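Local coordinates for protein pyruvate kinase 1 (Trypanosoma brucei brucei, PDB 4KCT) that transfers phosphate from phosphoenolpyruvate to ADP, yielding pyruvate and ATP, and also has an intrinsic oxaloacetate decarboxylase activity, at residues P15-R20 against A354-H359; S366-Q371 against S411-N416; A37-M42 against A72-L77. All coordinates share one frame; numbering follows the deposited sequence.

Contact 1 of 3, residues P15-R20 against A354-H359; sequences PVAKHR and AQSATH
Q355 lays its terminal amide over the methyl of A17 and onto the backbone of H19 and R20, with NE2 3.5 Å from A17 CB. The side chain leaves the helix with CG anti to the backbone N (chi1 171°) and runs on extended, which carries the amide across to the incoming chain. There NE2 donates to H19 O at 2.9 Å, in a nearly straight bond that stays close to the plane of the glutamine amide. The other end of the amide is used as well: OE1 accepts from the backbone N of A21 and lies 3.4 Å from R20 CA. One glutamine thus reads both a carbonyl and an N-H of the irregular chain leading to strand 23-27, and the two bonds fix the rotation of its amide. One residue on, S356 OG accepts from A17 N at 2.8 Å with an N-H...O angle of 168°, and also bonds to V352 O one turn back in its own helix. V16 CB packs beside that hydroxyl, 3.4 Å from S356 OG. The arrangement ties the loop between helix 3-8 and strand 23-27, the first barrel strand, to the C-terminal end of helix 340-356, while V16 also touches K274 of a second subunit.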
loop_
_atom_site.group_PDB
_atom_site.type_symbol
_atom_site.label_atom_id
_atom_site.label_comp_id
_atom_site.label_asym_id
_atom_site.label_seq_id
_atom_site.Cartn_x
_atom_site.Cartn_y
_atom_site.Cartn_z
ATOM N N PRO A 15 14.611 -12.123 -23.138
ATOM C CA PRO A 15 15.886 -11.423 -23.360
ATOM C C PRO A 15 16.207 -10.497 -22.183
ATOM O O PRO A 15 15.291 -9.971 -21.547
ATOM C CB PRO A 15 15.610 -10.597 -24.626
ATOM C CG PRO A 15 14.532 -11.374 -25.341
ATOM C CD PRO A 15 13.650 -11.885 -24.237
ATOM N N VAL A 16 17.481 -10.401 -21.826
ATOM C CA VAL A 16 17.898 -9.549 -20.717
ATOM C C VAL A 16 18.145 -8.134 -21.202
ATOM O O VAL A 16 18.184 -7.886 -22.418
ATOM C CB VAL A 16 19.152 -10.122 -20.000
ATOM C CG1 VAL A 16 18.818 -11.478 -19.397
ATOM C CG2 VAL A 16 20.332 -10.233 -20.962
ATOM N N ALA A 17 18.210 -7.186 -20.262
ATOM C CA ALA A 17 18.550 -5.798 -20.582
ATOM C C ALA A 17 19.766 -5.732 -21.515
ATOM O O ALA A 17 20.753 -6.443 -21.307
ATOM C CB ALA A 17 18.835 -5.012 -19.290
ATOM N N LYS A 18 19.745 -4.784 -22.455
ATOM C CA LYS A 18 20.877 -4.593 -23.368
ATOM C C LYS A 18 21.990 -3.755 -22.736
ATOM O O LYS A 18 23.139 -3.866 -23.121
ATOM C CB LYS A 18 20.416 -3.926 -24.660
ATOM C CG LYS A 18 19.528 -4.804 -25.526
ATOM C CD LYS A 18 19.106 -4.079 -26.795
ATOM C CE LYS A 18 18.047 -3.031 -26.508
ATOM N NZ LYS A 18 17.503 -2.454 -27.767
ATOM N N HIS A 19 21.643 -2.870 -21.802
ATOM C CA HIS A 19 22.633 -1.933 -21.265
ATOM C C HIS A 19 22.807 -2.118 -19.783
ATOM O O HIS A 19 21.888 -1.887 -19.009
ATOM C CB HIS A 19 22.231 -0.494 -21.586
ATOM C CG HIS A 19 21.859 -0.290 -23.034
ATOM N ND1 HIS A 19 22.734 -0.533 -24.051
ATOM C CD2 HIS A 19 20.627 0.024 -23.637
ATOM C CE1 HIS A 19 22.091 -0.371 -25.242
ATOM N NE2 HIS A 19 20.804 -0.055 -24.987
ATOM N N ARG A 20 23.982 -2.568 -19.389
ATOM C CA ARG A 20 24.219 -2.935 -17.995
ATOM C C ARG A 20 24.249 -1.644 -17.176
ATOM O O ARG A 20 24.997 -0.726 -17.494
ATOM C CB ARG A 20 25.579 -3.657 -17.880
ATOM C CG ARG A 20 26.062 -3.865 -16.447
ATOM C CD ARG A 20 27.168 -4.928 -16.413
ATOM N NE ARG A 20 28.249 -4.641 -17.367
ATOM C CZ ARG A 20 29.201 -3.727 -17.139
ATOM N NH1 ARG A 20 29.225 -3.078 -15.968
ATOM N NH2 ARG A 20 30.216 -3.596 -17.972
ATOM N N ALA A 354 20.466 -9.819 -12.823
ATOM C CA ALA A 354 19.868 -9.239 -11.606
ATOM C C ALA A 354 19.097 -7.943 -11.917
ATOM O O ALA A 354 17.963 -7.791 -11.527
ATOM C CB ALA A 354 20.953 -8.950 -10.568
ATOM N N GLN A 355 19.727 -7.055 -12.673
ATOM C CA GLN A 355 19.073 -5.849 -13.211
ATOM C C GLN A 355 17.765 -6.163 -13.952
ATOM O O GLN A 355 16.721 -5.571 -13.656
ATOM C CB GLN A 355 20.057 -5.132 -14.155
ATOM C CG GLN A 355 19.471 -3.981 -14.971
ATOM C CD GLN A 355 20.485 -3.422 -15.950
ATOM O OE1 GLN A 355 21.694 -3.655 -15.810
ATOM N NE2 GLN A 355 20.005 -2.675 -16.942
ATOM N N SER A 356 17.789 -7.191 -14.809
ATOM C CA SER A 356 16.607 -7.541 -15.609
ATOM C C SER A 356 15.492 -8.136 -14.735
ATOM O O SER A 356 14.335 -8.145 -15.122
ATOM C CB SER A 356 16.979 -8.544 -16.721
ATOM O OG SER A 356 18.019 -8.029 -17.556
ATOM N N ALA A 357 15.877 -8.722 -13.616
ATOM C CA ALA A 357 14.922 -9.287 -12.662
ATOM C C ALA A 357 14.369 -8.270 -11.645
ATOM O O ALA A 357 13.524 -8.613 -10.814
ATOM C CB ALA A 357 15.546 -10.475 -11.933
ATOM N N THR A 358 14.859 -7.034 -11.700
ATOM C CA THR A 358 14.488 -6.016 -10.721
ATOM C C THR A 358 13.131 -5.411 -11.110
ATOM O O THR A 358 12.883 -5.136 -12.275
ATOM C CB THR A 358 15.556 -4.917 -10.669
ATOM O OG1 THR A 358 16.813 -5.510 -10.282
ATOM C CG2 THR A 358 15.165 -3.808 -9.656
ATOM N N HIS A 359 12.231 -5.261 -10.152
ATOM C CA HIS A 359 10.975 -4.606 -10.472
ATOM C C HIS A 359 11.192 -3.149 -10.870
ATOM O O HIS A 359 11.761 -2.392 -10.132
ATOM C CB HIS A 359 9.967 -4.749 -9.340
ATOM C CG HIS A 359 8.609 -4.177 -9.675
ATOM N ND1 HIS A 359 7.471 -4.869 -9.525
ATOM C CD2 HIS A 359 8.238 -2.914 -10.163
ATOM C CE1 HIS A 359 6.421 -4.114 -9.943
ATOM N NE2 HIS A 359 6.895 -2.930 -10.346
#

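Contact 2 of 3, residues S366-Q371 against S411-N416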
loop_
_atom_site.group_PDB
_atom_site.type_symbol
_atom_site.label_atom_id
_atom_site.label_comp_id
_atom_site.label_asym_id
_atom_site.label_seq_id
_atom_site.Cartn_x
_atom_site.Cartn_y
_atom_site.Cartn_z
ATOM N N SER A 366 9.965 3.604 -3.471
ATOM C CA SER A 366 10.429 3.453 -2.071
ATOM C C SER A 366 11.407 4.556 -1.693
ATOM O O SER A 366 11.331 5.133 -0.588
ATOM C CB SER A 366 11.086 2.090 -1.846
ATOM O OG SER A 366 10.170 1.039 -2.031
ATOM N N ILE A 367 12.330 4.853 -2.594
ATOM C CA ILE A 367 13.285 5.948 -2.365
ATOM C C ILE A 367 12.595 7.314 -2.279
ATOM O O ILE A 367 12.825 8.059 -1.345
ATOM C CB ILE A 367 14.392 5.976 -3.449
ATOM C CG1 ILE A 367 15.281 4.725 -3.305
ATOM C CG2 ILE A 367 15.232 7.266 -3.354
ATOM C CD1 ILE A 367 16.067 4.401 -4.551
ATOM N N LYS A 368 11.727 7.615 -3.237
ATOM C CA LYS A 368 10.999 8.883 -3.234
ATOM C C LYS A 368 10.143 9.064 -1.968
ATOM O O LYS A 368 10.105 10.149 -1.381
ATOM C CB LYS A 368 10.114 8.990 -4.482
ATOM C CG LYS A 368 9.526 10.376 -4.670
ATOM C CD LYS A 368 8.933 10.556 -6.067
ATOM C CE LYS A 368 7.430 10.369 -6.051
ATOM N NZ LYS A 368 7.068 8.930 -5.912
ATOM N N ASN A 369 9.513 7.987 -1.522
ATOM C CA ASN A 369 8.629 8.048 -0.341
ATOM C C ASN A 369 9.369 8.317 0.977
ATOM O O ASN A 369 8.758 8.700 1.971
ATOM C CB ASN A 369 7.804 6.747 -0.216
ATOM C CG ASN A 369 6.737 6.624 -1.306
ATOM O OD1 ASN A 369 6.425 7.594 -1.995
ATOM N ND2 ASN A 369 6.241 5.407 -1.516
ATOM N N LEU A 370 10.685 8.131 0.995
ATOM C CA LEU A 370 11.431 8.403 2.216
ATOM C C LEU A 370 12.108 9.779 2.234
ATOM O O LEU A 370 12.813 10.101 3.171
ATOM C CB LEU A 370 12.464 7.295 2.469
ATOM C CG LEU A 370 11.791 5.951 2.854
ATOM C CD1 LEU A 370 12.793 4.798 2.782
ATOM C CD2 LEU A 370 11.206 6.066 4.279
ATOM N N GLN A 371 11.935 10.563 1.182
ATOM C CA GLN A 371 12.576 11.875 1.134
ATOM C C GLN A 371 11.771 12.901 1.941
ATOM O O GLN A 371 10.541 12.884 1.941
ATOM C CB GLN A 371 12.748 12.361 -0.315
ATOM C CG GLN A 371 13.442 11.357 -1.250
ATOM C CD GLN A 371 14.825 10.990 -0.757
ATOM O OE1 GLN A 371 15.629 11.868 -0.408
ATOM N NE2 GLN A 371 15.068 9.707 -0.606
ATOM N N SER A 411 20.462 9.275 -10.941
ATOM C CA SER A 411 20.732 7.861 -10.609
ATOM C C SER A 411 20.130 7.456 -9.259
ATOM O O SER A 411 19.708 6.308 -9.071
ATOM C CB SER A 411 22.253 7.583 -10.618
ATOM O OG SER A 411 22.503 6.190 -10.381
ATOM N N LYS A 412 20.045 8.407 -8.333
ATOM C CA LYS A 412 19.479 8.124 -7.020
ATOM C C LYS A 412 18.058 7.521 -7.181
ATOM O O LYS A 412 17.635 6.671 -6.380
ATOM C CB LYS A 412 19.409 9.422 -6.201
ATOM C CG LYS A 412 18.529 9.344 -4.978
ATOM C CD LYS A 412 18.600 10.669 -4.186
ATOM C CE LYS A 412 17.812 10.543 -2.880
ATOM N NZ LYS A 412 17.907 11.790 -2.071
ATOM N N TYR A 413 17.325 7.972 -8.199
ATOM C CA TYR A 413 15.927 7.530 -8.384
ATOM C C TYR A 413 15.800 6.305 -9.284
ATOM O O TYR A 413 14.696 5.797 -9.498
ATOM C CB TYR A 413 15.033 8.690 -8.859
ATOM C CG TYR A 413 14.787 9.679 -7.742
ATOM C CD1 TYR A 413 13.870 9.370 -6.714
ATOM C CD2 TYR A 413 15.689 10.717 -7.513
ATOM C CE1 TYR A 413 13.712 10.219 -5.612
ATOM C CE2 TYR A 413 15.581 11.521 -6.375
ATOM C CZ TYR A 413 14.605 11.245 -5.423
ATOM O OH TYR A 413 14.526 12.015 -4.276
ATOM N N ARG A 414 16.944 5.718 -9.641
ATOM C CA ARG A 414 16.963 4.355 -10.174
ATOM C C ARG A 414 16.074 4.195 -11.437
ATOM O O ARG A 414 15.176 3.362 -11.461
ATOM C CB ARG A 414 16.520 3.361 -9.084
ATOM C CG ARG A 414 17.504 3.225 -7.887
ATOM C CD ARG A 414 18.945 3.346 -8.328
ATOM N NE ARG A 414 19.908 2.679 -7.422
ATOM C CZ ARG A 414 21.163 3.102 -7.224
ATOM N NH1 ARG A 414 22.029 2.338 -6.542
ATOM N NH2 ARG A 414 21.602 4.214 -7.830
ATOM N N PRO A 415 16.295 5.023 -12.467
ATOM C CA PRO A 415 15.620 4.732 -13.731
ATOM C C PRO A 415 16.011 3.344 -14.268
ATOM O O PRO A 415 17.037 2.776 -13.846
ATOM C CB PRO A 415 16.144 5.837 -14.675
ATOM C CG PRO A 415 17.471 6.234 -14.109
ATOM C CD PRO A 415 17.287 6.110 -12.598
ATOM N N ASN A 416 15.237 2.816 -15.230
ATOM C CA ASN A 416 15.584 1.508 -15.792
ATOM C C ASN A 416 16.371 1.643 -17.114
ATOM O O ASN A 416 16.574 0.663 -17.812
ATOM C CB ASN A 416 14.345 0.631 -15.967
ATOM C CG ASN A 416 13.392 1.183 -16.998
ATOM O OD1 ASN A 416 13.749 2.102 -17.736
ATOM N ND2 ASN A 416 12.231 0.534 -17.159
#
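This is a buried contact between helix 362-369 and the end of helix 405-412, which belongs to the alpha/beta domain beyond the TIM barrel of pyruvate kinase. It joins an apolar wedge to a polar cluster. I367 supplies the wedge: its CD1 comes within 3.3 Å of K412 O and packs against the aliphatic part of R414, while CG2 lies 4.0 Å from Y413 CE1, oblique to the ring. The tyrosine turns an edge toward helix 362-369, and K368 CA sits in the plane of the ring, 3.8 Å from Y413 CE1. Y413 and Q371 point at each other from the two segments, bringing the phenol oxygen OH to 3.3 Å from Q371 CG, with the amide and ring planes 78° apart.

K412 and E379 make up the polar end. The lysine chain is drawn out straight from CB to NZ, and its amine thereby reaches both Q371 and E379. E379 OE2 forms a salt bridge with K412 NZ and a hydrogen bond with Y413 OH, so helix 377-392 closes this side and pairs the lysine's charge. R414, after the helix end, turns its guanidinium back: NH2 bonds S411 O and forms a salt bridge with D326, while NH1 bonds G324 O. Both outside partners lie just before strand 327-330 of the barrel, linking the two domains.

Q371 bends back at chi2, and its NE2 donates to I367 O at 2.9 Å and also to V288 O, which holds the amide from one end. At the other end, K412 NZ donates to Q371 OE1 over 2.8 Å, arriving from above the carbonyl plane.

Contact 3 of 3, residues A37-M42 against A72-L77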
loop_
_atom_site.group_PDB
_atom_site.type_symbol
_atom_site.label_atom_id
_atom_site.label_comp_id
_atom_site.label_asym_id
_atom_site.label_seq_id
_atom_site.Cartn_x
_atom_site.Cartn_y
_atom_site.Cartn_z
ATOM N N ALA A 37 46.694 -6.255 -20.772
ATOM C CA ALA A 37 45.777 -6.883 -19.833
ATOM C C ALA A 37 44.685 -5.894 -19.454
ATOM O O ALA A 37 43.524 -6.280 -19.272
ATOM C CB ALA A 37 46.505 -7.381 -18.580
ATOM N N LEU A 38 45.066 -4.635 -19.259
ATOM C CA LEU A 38 44.102 -3.620 -18.850
ATOM C C LEU A 38 43.076 -3.355 -19.939
ATOM O O LEU A 38 41.912 -3.132 -19.652
ATOM C CB LEU A 38 44.804 -2.321 -18.445
ATOM C CG LEU A 38 45.533 -2.404 -17.084
ATOM C CD1 LEU A 38 46.527 -1.258 -16.897
ATOM C CD2 LEU A 38 44.549 -2.485 -15.921
ATOM N N LYS A 39 43.518 -3.324 -21.194
ATOM C CA LYS A 39 42.575 -3.149 -22.299
ATOM C C LYS A 39 41.533 -4.254 -22.306
ATOM O O LYS A 39 40.335 -3.986 -22.431
ATOM C CB LYS A 39 43.301 -3.093 -23.653
ATOM C CG LYS A 39 43.942 -1.735 -23.925
ATOM C CD LYS A 39 44.296 -1.563 -25.407
ATOM C CE LYS A 39 45.159 -2.690 -25.889
ATOM N NZ LYS A 39 45.510 -2.521 -27.343
ATOM N N ASN A 40 41.980 -5.497 -22.137
ATOM C CA ASN A 40 41.054 -6.599 -22.046
ATOM C C ASN A 40 40.101 -6.483 -20.854
ATOM O O ASN A 40 38.929 -6.863 -20.948
ATOM C CB ASN A 40 41.800 -7.924 -22.013
ATOM C CG ASN A 40 42.393 -8.286 -23.364
ATOM O OD1 ASN A 40 41.903 -7.854 -24.388
ATOM N ND2 ASN A 40 43.458 -9.062 -23.355
ATOM N N LEU A 41 40.625 -6.068 -19.708
ATOM C CA LEU A 41 39.777 -5.840 -18.542
ATOM C C LEU A 41 38.696 -4.804 -18.853
ATOM O O LEU A 41 37.550 -4.949 -18.435
ATOM C CB LEU A 41 40.606 -5.361 -17.360
ATOM C CG LEU A 41 41.092 -6.338 -16.290
ATOM C CD1 LEU A 41 41.350 -5.609 -14.964
ATOM C CD2 LEU A 41 40.144 -7.516 -16.077
ATOM N N MET A 42 39.091 -3.711 -19.497
ATOM C CA MET A 42 38.147 -2.657 -19.860
ATOM C C MET A 42 37.094 -3.185 -20.841
ATOM O O MET A 42 35.892 -2.977 -20.650
ATOM C CB MET A 42 38.895 -1.479 -20.475
ATOM C CG MET A 42 39.685 -0.700 -19.438
ATOM S SD MET A 42 40.873 0.427 -20.187
ATOM C CE MET A 42 41.786 0.911 -18.707
ATOM N N ALA A 72 43.141 3.119 -21.462
ATOM C CA ALA A 72 41.886 3.837 -21.627
ATOM C C ALA A 72 41.923 4.765 -22.864
ATOM O O ALA A 72 40.926 4.876 -23.598
ATOM C CB ALA A 72 41.549 4.623 -20.371
ATOM N N ALA A 73 43.062 5.439 -23.079
ATOM C CA ALA A 73 43.197 6.369 -24.202
ATOM C C ALA A 73 43.141 5.612 -25.519
ATOM O O ALA A 73 42.413 5.997 -26.438
ATOM C CB ALA A 73 44.501 7.160 -24.099
ATOM N N GLU A 74 43.779 4.452 -25.552
ATOM C CA GLU A 74 43.706 3.585 -26.726
ATOM C C GLU A 74 42.269 3.194 -27.087
ATOM O O GLU A 74 41.920 3.125 -28.250
ATOM C CB GLU A 74 44.550 2.336 -26.511
ATOM C CG GLU A 74 45.544 2.076 -27.612
ATOM C CD GLU A 74 46.377 0.842 -27.352
ATOM O OE1 GLU A 74 46.001 -0.239 -27.846
ATOM O OE2 GLU A 74 47.344 0.932 -26.565
ATOM N N LEU A 75 41.432 2.950 -26.080
ATOM C CA LEU A 75 40.052 2.526 -26.333
ATOM C C LEU A 75 39.045 3.687 -26.326
ATOM O O LEU A 75 37.849 3.471 -26.481
ATOM C CB LEU A 75 39.623 1.474 -25.304
ATOM C CG LEU A 75 40.402 0.166 -25.294
ATOM C CD1 LEU A 75 39.908 -0.745 -24.167
ATOM C CD2 LEU A 75 40.277 -0.519 -26.643
ATOM N N GLY A 76 39.509 4.887 -26.001
ATOM C CA GLY A 76 38.619 6.058 -25.952
ATOM C C GLY A 76 37.655 5.996 -24.767
ATOM O O GLY A 76 36.519 6.484 -24.847
ATOM N N LEU A 77 38.104 5.400 -23.664
ATOM C CA LEU A 77 37.255 5.256 -22.476
ATOM C C LEU A 77 37.684 6.201 -21.359
ATOM O O LEU A 77 38.853 6.543 -21.240
ATOM C CB LEU A 77 37.313 3.825 -21.972
ATOM C CG LEU A 77 36.866 2.764 -22.977
ATOM C CD1 LEU A 77 37.031 1.366 -22.378
ATOM C CD2 LEU A 77 35.421 3.005 -23.387
#
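M42 starts with CG anti to its carbonyl carbon (chi1 -72°) and then extends, sending its thioether toward the last turn of helix 58-75, whereas K39, one turn earlier, bends at chi3 (-55°) to bring its amine across to E74. The sulfur settles beside the backbone, with M42 SD 3.7 Å from A72 N, and the terminal methyl CE rests 4.1 Å from A72 CB. Nearer its root, M42 CB meets two leucine branches at once: L75 CD1 and L77 CD1 each lie 3.9 Å away. L75 CD1 also touches K39 O, placing this methyl against the helix backbone between K39 and M42. On the side where E74 is exposed, K39 and E74 cross at about a right angle in a salt bridge; the 2.4 Å between K39 NZ and E74 OE1 is so short that its exact length is doubtful. K39 NZ has a second acidic partner in E36 of its own helix. Beyond L75 the helix ends in a Schellman motif: G76 takes positive phi, and L77 directs its side chain to M42. Such side-by-side packing of successive outer helices is characteristic of the TIM barrel, here between the helices that follow the first and second strands.

The three contacts illustrate how chemistry follows position. Contact 2 is the buried one and combines apolar packing with charges matched by partners nearby; contact 3 is partly buried, grading from a thioether and leucines to a solvent-side ion pair; contact 1 lies at the surface and depends on side-chain bonds to backbone atoms of a loop. Contact 3 is nested in the chain closed by contact 1, and both belong to the shell of the barrel. Contacts 1 and 2 are in series, carried by the consecutive helices 340-356 and 362-369, and both touch the second subunit, whereas contact 3 meets no other chain of the assembly. Contacts 2 and 3 stand farthest apart, about 32 Å between centres.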